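Local coordinates for endoglucanase E (Clostridium thermocellum, PDB 2WAO), which probably removes acetyl groups from plant cell-wall polysaccharides through this C-terminal esterase domain, whose active site also binds cellulose chains, at residues I128-T133 / L221-F226; V216-L221 / F257-P262. One frame throughout, in Å; residues are numbered along the deposited sequence. Where two conformers were deposited one is given.

Strand 216-220 is the shared element: it lies between strands 123-129 and 255-260 in the five-stranded parallel sheet of the SGNH-type hydrolase domain. Interaction 2 is its pairing with strand 255-260. On its other edge Ile128 N to Val218 O (2.8 Å) and Ile128 O to Asn220 N (2.9 Å) are probable hydrogen bonds, and they carry the sheet over to interaction 1, where both segments leave their strands and turn toward the bound sugars. The two contacts share Leu221, and their centres lie about 9 Å apart. Ser131 of interaction 1 comes up to the sugar in the conformer given, whereas in interaction 2 Gly261 lies about 9 Å from a bound glucose.

Interaction 1: I128-T133 / L221-F226; sequences IGDSIT and LGTNDF. With BGC (beta-D-glucopyranose), chain B; FMT (formic acid), chain C.
Leu221 lays its side chain against strand residues 128 and 129. Its CD2 rests 3.7 Å from CA of Gly129, and its CD1 reaches CG2 of Ile128 at 4.2 Å, the two side chains crossing at a slant. At the pocket end Ile132 meets Thr223 roughly at right angles, CD1 of Ile132 lying 3.5 Å from OG1 of Thr223.

The polar link between the segments runs through two waters held by Asp130. With chi1 at 54°, its CG sits between the backbone N and the carbonyl carbon, and the carboxylate is swung toward the turn at 222-224. OD2 of Asp130 accepts from water 1 at 2.5 Å and from water 2 at 2.6 Å. Water 1 accepts in turn from Thr223 N, water 2 from Gly222 N and Asn224 N, so one carboxylate oxygen serves three successive peptide N-H groups indirectly. The other oxygen, OD1, makes the N-cap bond to the short, weakly bonded helix that follows: Ile132 N donates to it at 3.1 Å, on the anti side and 27° out of the carboxylate plane.

Ser131, next in the chain, faces the ligands. In the conformer given, OG of Ser131 receives a hydrogen bond from O6 of the glucose at 2.6 Å; His310 also binds this sugar. Formic acid, probably from the crystallisation liquor, sits between the two segments near Ser131, Asp130 and Thr223, but some of its approaches are too short to be trusted in detail.

The sequences match the Gly-Asp-Ser and Gly-Thr-Asn-Asp motifs of SGNH hydrolases. Asp130 and its waters tie the first motif to the second, and with OG of Ser131 also hydrogen-bonded by Gly177 N, the chemistry is consistent with a serine esterase site whose serine hydroxyl, in this conformer, meets a sugar.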
loop_
_atom_site.group_PDB
_atom_site.type_symbol
_atom_site.label_atom_id
_atom_site.label_comp_id
_atom_site.label_asym_id
_atom_site.label_seq_id
_atom_site.Cartn_x
_atom_site.Cartn_y
_atom_site.Cartn_z
ATOM N N ILE A 128 -2.611 -5.054 -4.022
ATOM C CA ILE A 128 -3.598 -5.723 -3.134
ATOM C C ILE A 128 -2.822 -6.691 -2.267
ATOM O O ILE A 128 -2.216 -7.608 -2.781
ATOM C CB ILE A 128 -4.654 -6.502 -3.992
ATOM C CG1 ILE A 128 -5.359 -5.557 -4.965
ATOM C CG2 ILE A 128 -5.722 -7.225 -3.075
ATOM C CD1 ILE A 128 -6.291 -6.285 -6.000
ATOM N N GLY A 129 -2.844 -6.533 -0.942
ATOM C CA GLY A 129 -1.989 -7.400 -0.174
ATOM C C GLY A 129 -2.242 -7.416 1.315
ATOM O O GLY A 129 -3.327 -7.092 1.751
ATOM N N ASP A 130 -1.224 -7.838 2.060
ATOM C CA ASP A 130 -1.403 -8.124 3.501
ATOM C C ASP A 130 -0.328 -7.335 4.256
ATOM O O ASP A 130 0.000 -6.190 3.870
ATOM C CB ASP A 130 -1.365 -9.656 3.720
ATOM C CG ASP A 130 -0.054 -10.329 3.130
ATOM O OD1 ASP A 130 1.023 -9.633 2.975
ATOM O OD2 ASP A 130 -0.079 -11.552 2.854
ATOM N N SER A 131 0.264 -7.926 5.296
ATOM C CA SER A 131 1.206 -7.202 6.151
ATOM C C SER A 131 2.439 -6.763 5.398
ATOM O O SER A 131 3.006 -5.742 5.708
ATOM C CB SER A 131 1.661 -8.073 7.323
ATOM O OG SER A 131 0.541 -8.547 8.056
ATOM N N ILE A 132 2.857 -7.580 4.409
ATOM C CA ILE A 132 4.061 -7.325 3.646
ATOM C C ILE A 132 3.844 -6.016 2.864
ATOM O O ILE A 132 4.713 -5.148 2.856
ATOM C CB ILE A 132 4.385 -8.506 2.693
ATOM C CG1 ILE A 132 4.657 -9.789 3.521
ATOM C CG2 ILE A 132 5.701 -8.159 1.876
ATOM C CD1 ILE A 132 4.533 -11.075 2.709
ATOM N N THR A 133 2.670 -5.842 2.260
ATOM C CA THR A 133 2.446 -4.589 1.495
ATOM C C THR A 133 2.122 -3.374 2.324
ATOM O O THR A 133 2.472 -2.249 1.965
ATOM C CB THR A 133 1.736 -4.771 0.079
ATOM O OG1 THR A 133 0.749 -3.771 -0.271
ATOM C CG2 THR A 133 1.474 -6.102 -0.289
ATOM N N LEU A 221 -0.639 -12.067 -1.876
ATOM C CA LEU A 221 -1.520 -12.650 -0.893
ATOM C C LEU A 221 -1.191 -14.132 -0.786
ATOM O O LEU A 221 -0.745 -14.741 -1.755
ATOM C CB LEU A 221 -2.979 -12.499 -1.321
ATOM C CG LEU A 221 -3.547 -11.079 -1.307
ATOM C CD1 LEU A 221 -4.912 -11.175 -2.078
ATOM C CD2 LEU A 221 -3.700 -10.628 0.159
ATOM N N GLY A 222 -1.478 -14.697 0.378
ATOM C CA GLY A 222 -1.400 -16.139 0.559
ATOM C C GLY A 222 -0.473 -16.446 1.705
ATOM O O GLY A 222 -0.503 -17.560 2.217
ATOM N N THR A 223 0.337 -15.478 2.153
ATOM C CA THR A 223 1.147 -15.723 3.376
ATOM C C THR A 223 0.308 -16.196 4.570
ATOM O O THR A 223 0.658 -17.181 5.259
ATOM C CB THR A 223 2.007 -14.470 3.802
ATOM O OG1 THR A 223 2.875 -14.140 2.719
ATOM C CG2 THR A 223 2.899 -14.784 5.014
ATOM N N ASN A 224 -0.840 -15.560 4.764
ATOM C CA ASN A 224 -1.657 -15.901 5.928
ATOM C C ASN A 224 -2.422 -17.195 5.689
ATOM O O ASN A 224 -2.872 -17.825 6.629
ATOM C CB ASN A 224 -2.545 -14.694 6.326
ATOM C CG ASN A 224 -1.715 -13.562 6.781
ATOM O OD1 ASN A 224 -1.645 -12.492 6.114
ATOM N ND2 ASN A 224 -0.937 -13.814 7.810
ATOM N N ASP A 225 -2.577 -17.575 4.423
ATOM C CA ASP A 225 -3.206 -18.866 4.069
ATOM C C ASP A 225 -2.291 -20.088 4.305
ATOM O O ASP A 225 -2.779 -21.210 4.303
ATOM C CB ASP A 225 -3.687 -18.843 2.625
ATOM C CG ASP A 225 -4.787 -17.771 2.411
ATOM O OD1 ASP A 225 -5.956 -18.065 2.742
ATOM O OD2 ASP A 225 -4.488 -16.638 1.944
ATOM N N PHE A 226 -0.982 -19.860 4.459
ATOM C CA PHE A 226 -0.012 -20.971 4.628
ATOM C C PHE A 226 0.966 -20.803 5.768
ATOM O O PHE A 226 1.866 -21.641 5.916
ATOM C CB PHE A 226 0.759 -21.252 3.286
ATOM C CG PHE A 226 -0.135 -21.654 2.197
ATOM C CD1 PHE A 226 -0.524 -23.014 2.059
ATOM C CD2 PHE A 226 -0.689 -20.679 1.332
ATOM C CE1 PHE A 226 -1.419 -23.418 1.106
ATOM C CE2 PHE A 226 -1.617 -21.081 0.352
ATOM C CZ PHE A 226 -1.975 -22.449 0.231
HETATM C C2 BGC B . 2.260 -11.804 14.306
HETATM C C3 BGC B . 0.786 -11.440 14.417
HETATM C C4 BGC B . 0.331 -10.731 13.137
HETATM C C5 BGC B . 0.658 -11.631 11.925
HETATM C C6 BGC B . 0.180 -11.090 10.562
HETATM C C1 BGC B . 2.499 -12.612 13.035
HETATM O O2 BGC B . 2.664 -12.501 15.489
HETATM O O3 BGC B . 0.587 -10.582 15.548
HETATM O O4 BGC B . -0.996 -10.701 13.315
HETATM O O5 BGC B . 2.063 -11.876 11.907
HETATM O O6 BGC B . 0.802 -9.839 10.324
HETATM C C FMT C . 0.603 -11.134 5.976
HETATM O O1 FMT C . 0.172 -10.761 7.077
HETATM O O2 FMT C . 1.786 -11.215 5.619
HETATM O O HOH W 1 1.255 -12.738 1.114
HETATM O O HOH W 2 -1.957 -13.379 2.954
#

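Interaction 2: V216-L221 / F257-P262; sequences VVVINL and FCCVGP
Val216 and Phe257 open the apolar centre, with CG1 of Val216 3.7 Å from CD2 of the ring and approaching it at a slant. Further along the same face CG1 of Val218 packs 3.7 Å from SG of Cys259. The thiol gets there because SG stands anti to the carbonyl carbon (chi1 -55°), which turns it back toward the neighbouring strand. Ile219 and Cys258 point to the opposite face.

Beneath these side chains the two strands pair in parallel. Phe257 bonds on both sides of Val218: its N donates to Val217 O at 2.8 Å, and its O accepts from Ile219 N, also at 2.8 Å. Cys259 N continues the ladder to Ile219 O, with a more bent N-H angle of 140°.

At the polar edge a side chain takes over from the backbone ladder. ND2 of Asn220 donates to Gly261 O at 3.1 Å, almost straight and within 6° of the amide plane, while OD1 of Asn220 accepts a hydrogen bond from water 3, which itself accepts from Gly261 N. Water 4 similarly bridges Leu221 N and Cys259 O.

Helix 313-331 packs on Val216 and Phe257, while Tyr240 of helix 233-250 touches both Ile219 and Cys258 on the other face. On its other edge strand 216-220 pairs by backbone hydrogen bonds with strand 123-129, Glu126 among them.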
loop_
_atom_site.group_PDB
_atom_site.type_symbol
_atom_site.label_atom_id
_atom_site.label_comp_id
_atom_site.label_asym_id
_atom_site.label_seq_id
_atom_site.Cartn_x
_atom_site.Cartn_y
_atom_site.Cartn_z
ATOM N N VAL A 216 -1.546 -1.413 -14.049
ATOM C CA VAL A 216 -0.867 -2.548 -13.417
ATOM C C VAL A 216 -1.555 -2.808 -12.083
ATOM O O VAL A 216 -1.805 -1.865 -11.338
ATOM C CB VAL A 216 0.614 -2.216 -13.079
ATOM C CG1 VAL A 216 1.293 -3.411 -12.383
ATOM C CG2 VAL A 216 1.386 -1.924 -14.353
ATOM N N VAL A 217 -1.791 -4.087 -11.781
ATOM C CA VAL A 217 -2.253 -4.496 -10.458
ATOM C C VAL A 217 -1.225 -5.539 -9.978
ATOM O O VAL A 217 -0.867 -6.425 -10.723
ATOM C CB VAL A 217 -3.692 -5.090 -10.509
ATOM C CG1 VAL A 217 -4.172 -5.595 -9.101
ATOM C CG2 VAL A 217 -4.670 -4.041 -11.055
ATOM N N VAL A 218 -0.802 -5.436 -8.723
ATOM C CA VAL A 218 0.120 -6.367 -8.088
ATOM C C VAL A 218 -0.617 -6.995 -6.905
ATOM O O VAL A 218 -1.124 -6.282 -6.020
ATOM C CB VAL A 218 1.424 -5.623 -7.627
ATOM C CG1 VAL A 218 2.397 -6.583 -6.915
ATOM C CG2 VAL A 218 2.142 -4.964 -8.835
ATOM N N ILE A 219 -0.622 -8.321 -6.869
ATOM C CA ILE A 219 -1.316 -9.020 -5.796
ATOM C C ILE A 219 -0.250 -9.758 -4.999
ATOM O O ILE A 219 0.526 -10.514 -5.564
ATOM C CB ILE A 219 -2.375 -10.000 -6.374
ATOM C CG1 ILE A 219 -3.398 -9.256 -7.268
ATOM C CG2 ILE A 219 -3.077 -10.745 -5.206
ATOM C CD1 ILE A 219 -4.400 -10.179 -8.039
ATOM N N ASN A 220 -0.225 -9.571 -3.691
ATOM C CA ASN A 220 0.711 -10.357 -2.869
ATOM C C ASN A 220 -0.052 -10.888 -1.691
ATOM O O ASN A 220 -0.182 -10.221 -0.692
ATOM C CB ASN A 220 1.971 -9.558 -2.446
ATOM C CG ASN A 220 3.031 -10.467 -1.779
ATOM O OD1 ASN A 220 2.689 -11.495 -1.147
ATOM N ND2 ASN A 220 4.318 -10.104 -1.923
ATOM N N LEU A 221 -0.639 -12.067 -1.876
ATOM C CA LEU A 221 -1.520 -12.650 -0.893
ATOM C C LEU A 221 -1.191 -14.132 -0.786
ATOM O O LEU A 221 -0.745 -14.741 -1.755
ATOM C CB LEU A 221 -2.979 -12.499 -1.321
ATOM C CG LEU A 221 -3.547 -11.079 -1.307
ATOM C CD1 LEU A 221 -4.912 -11.175 -2.078
ATOM C CD2 LEU A 221 -3.700 -10.628 0.159
ATOM N N PHE A 257 -0.064 -8.826 -11.821
ATOM C CA PHE A 257 1.151 -9.555 -11.349
ATOM C C PHE A 257 0.831 -10.258 -10.053
ATOM O O PHE A 257 0.482 -9.591 -9.058
ATOM C CB PHE A 257 2.311 -8.556 -11.172
ATOM C CG PHE A 257 2.811 -8.023 -12.467
ATOM C CD1 PHE A 257 3.914 -8.629 -13.102
ATOM C CD2 PHE A 257 2.207 -6.900 -13.054
ATOM C CE1 PHE A 257 4.387 -8.136 -14.317
ATOM C CE2 PHE A 257 2.672 -6.413 -14.275
ATOM C CZ PHE A 257 3.751 -7.016 -14.903
ATOM N N CYS A 258 0.877 -11.589 -10.084
ATOM C CA CYS A 258 0.557 -12.440 -8.909
ATOM C C CYS A 258 1.849 -12.886 -8.221
ATOM O O CYS A 258 2.707 -13.540 -8.858
ATOM C CB CYS A 258 -0.233 -13.671 -9.362
ATOM S SG CYS A 258 -1.796 -13.222 -10.115
ATOM N N CYS A 259 2.026 -12.527 -6.953
ATOM C CA CYS A 259 3.388 -12.592 -6.356
ATOM C C CYS A 259 3.421 -13.483 -5.138
ATOM O O CYS A 259 2.473 -13.487 -4.356
ATOM C CB CYS A 259 3.879 -11.193 -5.932
ATOM S SG CYS A 259 3.863 -9.957 -7.227
ATOM N N VAL A 260 4.503 -14.244 -4.985
ATOM C CA VAL A 260 4.690 -15.060 -3.790
ATOM C C VAL A 260 6.041 -14.679 -3.149
ATOM O O VAL A 260 7.027 -14.574 -3.839
ATOM C CB VAL A 260 4.654 -16.573 -4.182
ATOM C CG1 VAL A 260 5.049 -17.423 -3.032
ATOM C CG2 VAL A 260 3.210 -16.965 -4.624
ATOM N N GLY A 261 6.066 -14.486 -1.836
ATOM C CA GLY A 261 7.310 -14.297 -1.080
ATOM C C GLY A 261 7.256 -12.907 -0.473
ATOM O O GLY A 261 6.412 -12.110 -0.856
ATOM N N PRO A 262 8.215 -12.581 0.416
ATOM C CA PRO A 262 9.357 -13.418 0.810
ATOM C C PRO A 262 9.255 -14.071 2.229
ATOM O O PRO A 262 10.274 -14.541 2.746
ATOM C CB PRO A 262 10.461 -12.358 0.857
ATOM C CG PRO A 262 9.727 -11.215 1.537
ATOM C CD PRO A 262 8.320 -11.224 0.986
HETATM O O HOH W 3 3.737 -13.888 -0.570
HETATM O O HOH W 4 -0.155 -13.610 -4.198
#